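PDB 5F8V: aminotransferase, class V family protein from Trichomonas vaginalis, which probably catalyses amino-group transfer from O-phospho-L-serine to 2-oxoglutarate with pyridoxal 5'-phosphate as cofactor, a step of serine biosynthesis. Local coordinates for residues V96-T101 and V120-V125; A149-C154 and A172-D177; A322-F327 and K366-F371. One frame throughout, in Å; residues are numbered along the deposited sequence.

Interaction 1 (V96-T101 and V120-V125); sequences VDYLCT and VTVNSV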
loop_
_atom_site.group_PDB
_atom_site.type_symbol
_atom_site.label_atom_id
_atom_site.label_comp_id
_atom_site.label_asym_id
_atom_site.label_seq_id
_atom_site.Cartn_x
_atom_site.Cartn_y
_atom_site.Cartn_z
ATOM N N VAL A 96 -23.187 10.397 12.715
ATOM C CA VAL A 96 -22.643 10.423 11.358
ATOM C C VAL A 96 -23.702 9.926 10.378
ATOM O O VAL A 96 -24.450 8.992 10.687
ATOM C CB VAL A 96 -21.363 9.571 11.206
ATOM C CG1 VAL A 96 -20.198 10.226 11.931
ATOM C CG2 VAL A 96 -21.582 8.128 11.674
ATOM N N ASP A 97 -23.755 10.557 9.203
ATOM C CA ASP A 97 -24.722 10.197 8.164
ATOM C C ASP A 97 -24.043 9.510 6.972
ATOM O O ASP A 97 -23.052 10.021 6.421
ATOM C CB ASP A 97 -25.508 11.435 7.717
ATOM C CG ASP A 97 -26.658 11.803 8.690
ATOM O OD1 ASP A 97 -27.144 10.926 9.436
ATOM O OD2 ASP A 97 -27.095 12.974 8.706
ATOM N N TYR A 98 -24.592 8.350 6.602
ATOM C CA TYR A 98 -24.157 7.560 5.446
ATOM C C TYR A 98 -25.333 7.384 4.492
ATOM O O TYR A 98 -26.380 6.883 4.893
ATOM C CB TYR A 98 -23.644 6.192 5.916
ATOM C CG TYR A 98 -22.249 6.255 6.502
ATOM C CD1 TYR A 98 -21.141 5.908 5.735
ATOM C CD2 TYR A 98 -22.031 6.688 7.813
ATOM C CE1 TYR A 98 -19.861 5.978 6.246
ATOM C CE2 TYR A 98 -20.741 6.764 8.338
ATOM C CZ TYR A 98 -19.662 6.406 7.548
ATOM O OH TYR A 98 -18.384 6.468 8.026
ATOM N N LEU A 99 -25.181 7.837 3.248
ATOM C CA LEU A 99 -26.161 7.546 2.198
ATOM C C LEU A 99 -25.640 6.336 1.433
ATOM O O LEU A 99 -24.580 6.404 0.804
ATOM C CB LEU A 99 -26.355 8.733 1.259
ATOM C CG LEU A 99 -27.265 8.486 0.040
ATOM C CD1 LEU A 99 -28.724 8.424 0.434
ATOM C CD2 LEU A 99 -27.046 9.540 -1.035
ATOM N N CYS A 100 -26.391 5.242 1.487
ATOM C CA CYS A 100 -25.996 3.983 0.860
ATOM C C CYS A 100 -26.760 3.791 -0.443
ATOM O O CYS A 100 -27.935 3.439 -0.433
ATOM C CB CYS A 100 -26.247 2.821 1.821
ATOM S SG CYS A 100 -25.365 2.959 3.397
ATOM N N THR A 101 -26.094 4.058 -1.564
ATOM C CA THR A 101 -26.700 3.914 -2.885
ATOM C C THR A 101 -26.324 2.599 -3.578
ATOM O O THR A 101 -26.864 2.282 -4.631
ATOM C CB THR A 101 -26.296 5.077 -3.801
ATOM O OG1 THR A 101 -24.867 5.150 -3.875
ATOM C CG2 THR A 101 -26.862 6.400 -3.264
ATOM N N VAL A 120 -21.957 7.501 19.372
ATOM C CA VAL A 120 -22.125 8.003 18.011
ATOM C C VAL A 120 -23.200 7.196 17.305
ATOM O O VAL A 120 -23.073 5.977 17.166
ATOM C CB VAL A 120 -20.819 7.961 17.190
ATOM C CG1 VAL A 120 -21.036 8.570 15.814
ATOM C CG2 VAL A 120 -19.698 8.704 17.915
ATOM N N THR A 121 -24.252 7.886 16.867
ATOM C CA THR A 121 -25.316 7.272 16.076
ATOM C C THR A 121 -24.835 7.140 14.624
ATOM O O THR A 121 -24.596 8.144 13.966
ATOM C CB THR A 121 -26.613 8.113 16.136
ATOM O OG1 THR A 121 -27.027 8.267 17.504
ATOM C CG2 THR A 121 -27.744 7.454 15.355
ATOM N N VAL A 122 -24.681 5.907 14.148
ATOM C CA VAL A 122 -24.320 5.643 12.756
ATOM C C VAL A 122 -25.611 5.455 11.957
ATOM O O VAL A 122 -26.217 4.388 11.977
ATOM C CB VAL A 122 -23.416 4.405 12.624
ATOM C CG1 VAL A 122 -22.927 4.251 11.183
ATOM C CG2 VAL A 122 -22.238 4.496 13.595
ATOM N N ASN A 123 -26.015 6.511 11.256
ATOM C CA ASN A 123 -27.320 6.580 10.630
ATOM C C ASN A 123 -27.240 6.344 9.124
ATOM O O ASN A 123 -26.469 7.006 8.431
ATOM C CB ASN A 123 -27.939 7.950 10.912
ATOM C CG ASN A 123 -29.349 8.077 10.369
ATOM O OD1 ASN A 123 -30.174 7.186 10.556
ATOM N ND2 ASN A 123 -29.629 9.181 9.685
ATOM N N SER A 124 -28.028 5.386 8.637
ATOM C CA SER A 124 -28.252 5.209 7.208
ATOM C C SER A 124 -29.390 6.145 6.773
ATOM O O SER A 124 -30.513 6.014 7.254
ATOM C CB SER A 124 -28.602 3.759 6.893
ATOM O OG SER A 124 -28.810 3.589 5.503
ATOM N N VAL A 125 -29.077 7.058 5.856
ATOM C CA VAL A 125 -29.934 8.206 5.487
ATOM C C VAL A 125 -31.211 7.831 4.719
ATOM O O VAL A 125 -32.275 8.441 4.940
ATOM C CB VAL A 125 -29.104 9.239 4.667
ATOM C CG1 VAL A 125 -29.971 10.234 3.920
ATOM C CG2 VAL A 125 -28.137 9.981 5.579
HETATM O O HOH W 1 -28.805 5.050 3.215
#

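Interaction 2 (A149-C154 and A172-D177); sequences AYFYYC and APLIID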
loop_
_atom_site.group_PDB
_atom_site.type_symbol
_atom_site.label_atom_id
_atom_site.label_comp_id
_atom_site.label_asym_id
_atom_site.label_seq_id
_atom_site.Cartn_x
_atom_site.Cartn_y
_atom_site.Cartn_z
ATOM N N ALA A 149 -21.493 14.689 12.040
ATOM C CA ALA A 149 -20.103 15.073 11.817
ATOM C C ALA A 149 -19.806 15.235 10.327
ATOM O O ALA A 149 -18.951 16.047 9.933
ATOM C CB ALA A 149 -19.163 14.036 12.426
ATOM N N TYR A 150 -20.500 14.441 9.516
ATOM C CA TYR A 150 -20.357 14.480 8.073
ATOM C C TYR A 150 -21.503 13.728 7.399
ATOM O O TYR A 150 -22.293 13.038 8.068
ATOM C CB TYR A 150 -18.993 13.895 7.648
ATOM C CG TYR A 150 -18.669 12.502 8.173
ATOM C CD1 TYR A 150 -17.734 12.314 9.193
ATOM C CD2 TYR A 150 -19.261 11.364 7.614
ATOM C CE1 TYR A 150 -17.423 11.040 9.666
ATOM C CE2 TYR A 150 -18.963 10.091 8.077
ATOM C CZ TYR A 150 -18.039 9.931 9.095
ATOM O OH TYR A 150 -17.751 8.669 9.541
ATOM N N PHE A 151 -21.586 13.897 6.082
ATOM C CA PHE A 151 -22.501 13.175 5.212
ATOM C C PHE A 151 -21.621 12.375 4.251
ATOM O O PHE A 151 -20.957 12.955 3.390
ATOM C CB PHE A 151 -23.392 14.151 4.443
ATOM C CG PHE A 151 -24.401 13.489 3.548
ATOM C CD1 PHE A 151 -25.707 13.278 3.984
ATOM C CD2 PHE A 151 -24.053 13.087 2.258
ATOM C CE1 PHE A 151 -26.642 12.681 3.153
ATOM C CE2 PHE A 151 -24.975 12.484 1.429
ATOM C CZ PHE A 151 -26.277 12.280 1.875
ATOM N N TYR A 152 -21.596 11.058 4.424
ATOM C CA TYR A 152 -20.753 10.178 3.616
ATOM C C TYR A 152 -21.553 9.606 2.460
ATOM O O TYR A 152 -22.696 9.185 2.648
ATOM C CB TYR A 152 -20.193 9.039 4.468
ATOM C CG TYR A 152 -19.278 8.106 3.705
ATOM C CD1 TYR A 152 -19.794 7.129 2.841
ATOM C CD2 TYR A 152 -17.892 8.197 3.837
ATOM C CE1 TYR A 152 -18.960 6.290 2.129
ATOM C CE2 TYR A 152 -17.053 7.348 3.136
ATOM C CZ TYR A 152 -17.595 6.401 2.292
ATOM O OH TYR A 152 -16.771 5.571 1.599
ATOM N N TYR A 153 -20.946 9.572 1.272
ATOM C CA TYR A 153 -21.558 8.910 0.109
ATOM C C TYR A 153 -20.553 8.531 -0.962
ATOM O O TYR A 153 -19.434 9.032 -0.981
ATOM C CB TYR A 153 -22.664 9.772 -0.504
ATOM C CG TYR A 153 -22.222 10.813 -1.514
ATOM C CD1 TYR A 153 -21.659 12.019 -1.107
ATOM C CD2 TYR A 153 -22.405 10.605 -2.880
ATOM C CE1 TYR A 153 -21.269 12.985 -2.036
ATOM C CE2 TYR A 153 -22.029 11.564 -3.806
ATOM C CZ TYR A 153 -21.457 12.757 -3.376
ATOM O OH TYR A 153 -21.093 13.697 -4.309
ATOM N N CYS A 154 -20.989 7.653 -1.855
ATOM C CA CYS A 154 -20.175 7.163 -2.962
ATOM C C CYS A 154 -20.617 7.843 -4.250
ATOM O O CYS A 154 -21.762 7.684 -4.694
ATOM C CB CYS A 154 -20.326 5.658 -3.100
ATOM S SG CYS A 154 -19.220 4.959 -4.322
ATOM N N ALA A 172 -24.237 19.050 6.661
ATOM C CA ALA A 172 -22.918 18.568 7.077
ATOM C C ALA A 172 -21.932 18.524 5.898
ATOM O O ALA A 172 -22.358 18.433 4.735
ATOM C CB ALA A 172 -23.025 17.204 7.741
ATOM N N PRO A 173 -20.618 18.612 6.190
ATOM C CA PRO A 173 -19.629 18.500 5.112
ATOM C C PRO A 173 -19.614 17.110 4.471
ATOM O O PRO A 173 -19.838 16.106 5.151
ATOM C CB PRO A 173 -18.292 18.810 5.804
ATOM C CG PRO A 173 -18.553 18.688 7.262
ATOM C CD PRO A 173 -19.999 19.023 7.463
ATOM N N LEU A 174 -19.367 17.073 3.170
ATOM C CA LEU A 174 -19.414 15.831 2.398
ATOM C C LEU A 174 -18.114 15.068 2.541
ATOM O O LEU A 174 -17.021 15.661 2.488
ATOM C CB LEU A 174 -19.644 16.129 0.918
ATOM C CG LEU A 174 -20.949 16.842 0.543
ATOM C CD1 LEU A 174 -20.853 17.368 -0.880
ATOM C CD2 LEU A 174 -22.152 15.927 0.708
ATOM N N ILE A 175 -18.233 13.757 2.723
ATOM C CA ILE A 175 -17.096 12.856 2.596
ATOM C C ILE A 175 -17.436 11.894 1.464
ATOM O O ILE A 175 -18.398 11.131 1.578
ATOM C CB ILE A 175 -16.796 12.099 3.899
ATOM C CG1 ILE A 175 -16.421 13.115 4.991
ATOM C CG2 ILE A 175 -15.677 11.093 3.662
ATOM C CD1 ILE A 175 -15.905 12.536 6.279
ATOM N N ILE A 176 -16.644 11.937 0.392
ATOM C CA ILE A 176 -17.025 11.345 -0.874
ATOM C C ILE A 176 -16.033 10.259 -1.312
ATOM O O ILE A 176 -14.829 10.524 -1.468
ATOM C CB ILE A 176 -17.157 12.413 -1.993
ATOM C CG1 ILE A 176 -17.870 13.673 -1.468
ATOM C CG2 ILE A 176 -17.876 11.827 -3.195
ATOM C CD1 ILE A 176 -18.213 14.707 -2.517
ATOM N N ASP A 177 -16.541 9.043 -1.510
ATOM C CA ASP A 177 -15.746 7.976 -2.145
ATOM C C ASP A 177 -15.843 8.149 -3.651
ATOM O O ASP A 177 -16.891 7.872 -4.255
ATOM C CB ASP A 177 -16.232 6.587 -1.721
ATOM C CG ASP A 177 -15.381 5.441 -2.300
ATOM O OD1 ASP A 177 -14.374 5.676 -2.998
ATOM O OD2 ASP A 177 -15.733 4.285 -2.038
HETATM O O HOH W 2 -17.950 3.910 -0.149
#

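Interaction 3 (A322-F327 and K366-F371); sequences AKFVNF and KEWPGF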
loop_
_atom_site.group_PDB
_atom_site.type_symbol
_atom_site.label_atom_id
_atom_site.label_comp_id
_atom_site.label_asym_id
_atom_site.label_seq_id
_atom_site.Cartn_x
_atom_site.Cartn_y
_atom_site.Cartn_z
ATOM N N ALA A 322 -22.744 -16.946 -19.147
ATOM C CA ALA A 322 -21.463 -17.474 -19.625
ATOM C C ALA A 322 -21.342 -17.524 -21.152
ATOM O O ALA A 322 -20.242 -17.377 -21.673
ATOM C CB ALA A 322 -21.187 -18.854 -19.031
ATOM N N LYS A 323 -22.457 -17.723 -21.854
ATOM C CA LYS A 323 -22.454 -17.771 -23.324
ATOM C C LYS A 323 -22.031 -16.442 -23.962
ATOM O O LYS A 323 -21.162 -16.434 -24.831
ATOM C CB LYS A 323 -23.818 -18.192 -23.878
ATOM C CG LYS A 323 -24.131 -19.675 -23.767
ATOM C CD LYS A 323 -25.553 -19.943 -24.244
ATOM C CE LYS A 323 -25.799 -21.422 -24.497
ATOM N NZ LYS A 323 -25.616 -22.231 -23.260
ATOM N N PHE A 324 -22.642 -15.331 -23.540
ATOM C CA PHE A 324 -22.240 -14.003 -24.048
ATOM C C PHE A 324 -20.863 -13.571 -23.536
ATOM O O PHE A 324 -20.113 -12.922 -24.262
ATOM C CB PHE A 324 -23.284 -12.920 -23.740
ATOM C CG PHE A 324 -22.906 -11.550 -24.258
ATOM C CD1 PHE A 324 -22.519 -10.535 -23.383
ATOM C CD2 PHE A 324 -22.900 -11.285 -25.625
ATOM C CE1 PHE A 324 -22.159 -9.277 -23.863
ATOM C CE2 PHE A 324 -22.534 -10.038 -26.110
ATOM C CZ PHE A 324 -22.169 -9.031 -25.229
ATOM N N VAL A 325 -20.537 -13.914 -22.292
ATOM C CA VAL A 325 -19.223 -13.585 -21.721
ATOM C C VAL A 325 -18.115 -14.246 -22.534
ATOM O O VAL A 325 -17.110 -13.607 -22.880
ATOM C CB VAL A 325 -19.119 -13.998 -20.229
ATOM C CG1 VAL A 325 -17.682 -13.956 -19.724
ATOM C CG2 VAL A 325 -19.988 -13.088 -19.370
ATOM N N ASN A 326 -18.297 -15.531 -22.814
ATOM C CA ASN A 326 -17.335 -16.279 -23.623
ATOM C C ASN A 326 -17.306 -15.834 -25.070
ATOM O O ASN A 326 -16.241 -15.826 -25.680
ATOM C CB ASN A 326 -17.583 -17.781 -23.491
ATOM C CG ASN A 326 -17.003 -18.322 -22.209
ATOM O OD1 ASN A 326 -15.776 -18.420 -22.074
ATOM N ND2 ASN A 326 -17.855 -18.632 -21.244
ATOM N N PHE A 327 -18.464 -15.441 -25.595
ATOM C CA PHE A 327 -18.569 -14.790 -26.902
ATOM C C PHE A 327 -17.671 -13.549 -26.967
ATOM O O PHE A 327 -16.971 -13.332 -27.965
ATOM C CB PHE A 327 -20.025 -14.409 -27.172
ATOM C CG PHE A 327 -20.284 -13.874 -28.546
ATOM C CD1 PHE A 327 -20.417 -12.501 -28.763
ATOM C CD2 PHE A 327 -20.430 -14.742 -29.629
ATOM C CE1 PHE A 327 -20.678 -12.008 -30.033
ATOM C CE2 PHE A 327 -20.695 -14.250 -30.899
ATOM C CZ PHE A 327 -20.812 -12.882 -31.102
ATOM N N LYS A 366 -23.950 -6.144 -31.056
ATOM C CA LYS A 366 -24.788 -6.113 -32.258
ATOM C C LYS A 366 -24.805 -7.471 -32.974
ATOM O O LYS A 366 -25.826 -7.862 -33.521
ATOM C CB LYS A 366 -24.293 -5.024 -33.222
ATOM C CG LYS A 366 -25.178 -4.740 -34.429
ATOM C CD LYS A 366 -26.411 -3.933 -34.050
ATOM C CE LYS A 366 -27.341 -3.758 -35.247
ATOM N NZ LYS A 366 -28.615 -3.088 -34.863
ATOM N N GLU A 367 -23.679 -8.180 -32.958
ATOM C CA GLU A 367 -23.553 -9.470 -33.661
ATOM C C GLU A 367 -23.994 -10.691 -32.849
ATOM O O GLU A 367 -24.179 -11.765 -33.416
ATOM C CB GLU A 367 -22.114 -9.650 -34.149
ATOM C CG GLU A 367 -21.780 -8.740 -35.327
ATOM C CD GLU A 367 -20.302 -8.413 -35.472
ATOM O OE1 GLU A 367 -19.466 -8.909 -34.683
ATOM O OE2 GLU A 367 -19.974 -7.641 -36.400
ATOM N N TRP A 368 -24.144 -10.531 -31.535
ATOM C CA TRP A 368 -24.631 -11.594 -30.667
ATOM C C TRP A 368 -25.958 -12.162 -31.229
ATOM O O TRP A 368 -26.911 -11.410 -31.407
ATOM C CB TRP A 368 -24.801 -11.048 -29.242
ATOM C CG TRP A 368 -25.511 -11.951 -28.290
ATOM C CD1 TRP A 368 -26.690 -11.705 -27.672
ATOM C CD2 TRP A 368 -25.080 -13.240 -27.841
ATOM N NE1 TRP A 368 -27.033 -12.760 -26.864
ATOM C CE2 TRP A 368 -26.055 -13.716 -26.947
ATOM C CE3 TRP A 368 -23.957 -14.031 -28.099
ATOM C CZ2 TRP A 368 -25.952 -14.960 -26.316
ATOM C CZ3 TRP A 368 -23.856 -15.270 -27.479
ATOM C CH2 TRP A 368 -24.846 -15.719 -26.594
ATOM N N PRO A 369 -26.002 -13.476 -31.560
ATOM C CA PRO A 369 -27.234 -14.028 -32.160
ATOM C C PRO A 369 -28.476 -13.971 -31.252
ATOM O O PRO A 369 -29.594 -13.961 -31.763
ATOM C CB PRO A 369 -26.854 -15.481 -32.495
ATOM C CG PRO A 369 -25.691 -15.793 -31.612
ATOM C CD PRO A 369 -24.937 -14.496 -31.487
ATOM N N GLY A 370 -28.274 -13.929 -29.934
ATOM C CA GLY A 370 -29.350 -13.663 -28.989
ATOM C C GLY A 370 -29.433 -14.689 -27.884
ATOM O O GLY A 370 -28.797 -15.744 -27.954
ATOM N N PHE A 371 -30.201 -14.340 -26.849
ATOM C CA PHE A 371 -30.560 -15.257 -25.773
ATOM C C PHE A 371 -31.908 -15.863 -26.151
ATOM O O PHE A 371 -32.181 -17.019 -25.837
ATOM C CB PHE A 371 -30.658 -14.522 -24.426
ATOM C CG PHE A 371 -29.391 -13.794 -24.037
ATOM C CD1 PHE A 371 -28.295 -14.498 -23.547
ATOM C CD2 PHE A 371 -29.288 -12.410 -24.171
ATOM C CE1 PHE A 371 -27.121 -13.843 -23.199
ATOM C CE2 PHE A 371 -28.114 -11.750 -23.824
ATOM C CZ PHE A 371 -27.031 -12.465 -23.339
#

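Interaction 1 (V96-T101 and V120-V125)
Asp97 and Asn123 stand next to each other on neighbouring parallel strands, their side chains running in the same direction from one face of the sheet. Asn123 ND2 donates to Asp97 OD1 over 3.0 Å. The oxygen lies in the amide plane of Asn123 but is itself met from above its carboxylate plane; the two flat groups are turned 59° apart. Asn123 reaches this position with CG anti to its backbone N (chi1 -176°). Both groups have further partners that fix their rotation: OD1 also binds Ser145 OG, and ND2 also binds Lys143 O. Beside the pair, Val125 crosses Asp97 nearly at right angles and rests its CG2 branch 3.7 Å from Asp97 CB, while its CG1 branch meets Leu99 CD1.

On the reverse face Val96, Val122 and the Tyr98 ring make apolar contacts. Val96 turns CG2 toward Val122, 4.1 Å from Val122 CG1, and the same methyl lies in plane at the edge of the Tyr98 ring. Val122 CG1 also approaches Tyr98 CD2 at 4.3 Å, from an oblique direction. Four nearly straight backbone bonds hold the register, from Val96 N to Thr121 O at one end to Val125 N to Tyr98 O at the other. Past the ladder, a water joins Ser124 OG, at 2.7 Å, to Cys100 N.

Strands 95-98 and 121-124 are the two strands of a beta-alpha-beta unit. Its helix 103-115 lays Phe109 against Tyr98, Cys100 and Val122; strand 148-154 flanks 95-98 on its other side, whereas 121-124 ends the sheet within this chain.

Interaction 2 (A149-C154 and A172-D177)
Tyr150 and Ile175 meet with the methyl end of the isoleucine laid over the phenol ring. The ring is brought there by a first torsion that sets CG between the backbone N and the carbonyl carbon (chi1 53°), and Ile175 CD1 sits 3.6 Å from the ring centroid in a CH-pi contact displaced toward the rim. The OH of Tyr150 is held elsewhere, by the hydroxyl of Tyr98.

Tyr153, on the opposite face, has a comparable first torsion, widened to 86°. Its ring therefore leans over the adjacent strand alongside Ile176, which places CG2 over the ring face, 4.0 Å from the centroid, and brings CG1 to 3.5 Å from Tyr153 CE1; the phenol oxygen ends on Asp155. On that same face Phe151 and Leu174 lie side by side, with Phe151 CD2 and Leu174 CD2 3.8 Å apart.

Tyr152 is extended instead, CG anti to the backbone N, and runs alongside Asp177 across Ile175, whose CG2 branch packs on Tyr152 CD2 at 3.7 Å. A water in the plane of the Tyr152 ring links its OH to Asp177 OD2, 2.9 Å from the latter. Between the two layers of side chains, Phe151 and Tyr153 each give and take a backbone bond, the regular pattern of parallel strands.

Asp177 OD1 is bound by Ser179 OG, and OD2 lies close to N1 of the lysine-linked cofactor at position 202. An aspartate at the end of a central strand, facing the pyridine nitrogen, is characteristic of the cofactor site in fold type I pyridoxal-phosphate enzymes.

Interaction 3 (A322-F327 and K366-F371)
The carbonyl oxygen of Ala322 is gripped twice by Asn326, on the helix whose Phe324 and Phe327 pack against Trp368. The side-chain ND2 of Asn326 donates to Ala322 O at 2.7 Å, and Asn326 N supplies the ordinary helical bond to the same oxygen from the opposite face of its plane. Across the contact itself no hydrogen bond is made: it is an aromatic cluster of Phe324, Phe327 and Trp368, joining helix 318-329 to the chain just after helix 355-367.

Trp368 is the first residue to leave that helix, and its indole meets both phenylalanines, in two T-shaped contacts of opposite sense. Phe324 presents its edge to the indole, CD2 approaching Trp368 CD2 to 3.7 Å, with the phenyl plane turned 73° from that of the five-membered ring. Its CB stands almost directly above the six-membered ring. Toward Phe327 the indole supplies the edge instead: Trp368 CE3 points at the phenyl face, 3.7 Å from Phe327 CG. Both phenylalanines have CG anti to the backbone N (chi1 -179° for Phe324), which sends the rings off the helix toward the tryptophan. Lys323 CB lies 3.8 Å from Trp368 CH2.

Phe291 backs both Phe324 and Trp368, while Glu367, whose side chain lies at the margin, forms a salt bridge with Arg331. The C-terminal segment then folds back: Gly370 N lies over the indole face opposite Phe324, Phe371 CZ reaches Phe324 CB at 3.8 Å, and Trp368 NE1 sits 3.3 Å above the centre of the Phe371 ring.

In the fold
Interactions 1 and 2 belong to one sheet, where strands 95-98 and 148-154 are neighbours; their centres are 9 Å apart. They touch directly, through Asp97 O and Tyr152 N and by packing of Val96 on the Tyr150 ring. Interaction 2 is buried at the middle of the sheet and combines a backbone ladder with aromatic and aliphatic packing beside the cofactor. Interaction 1, at the sheet's margin, is only partly buried and adds an amide–carboxylate bond. Interaction 3 is a surface contact about 40 Å from the others, centre to centre, between a helix and the non-helical C-terminal chain that follows helix 355-367; there aromatic rings do the work, with no hydrogen bond between the segments.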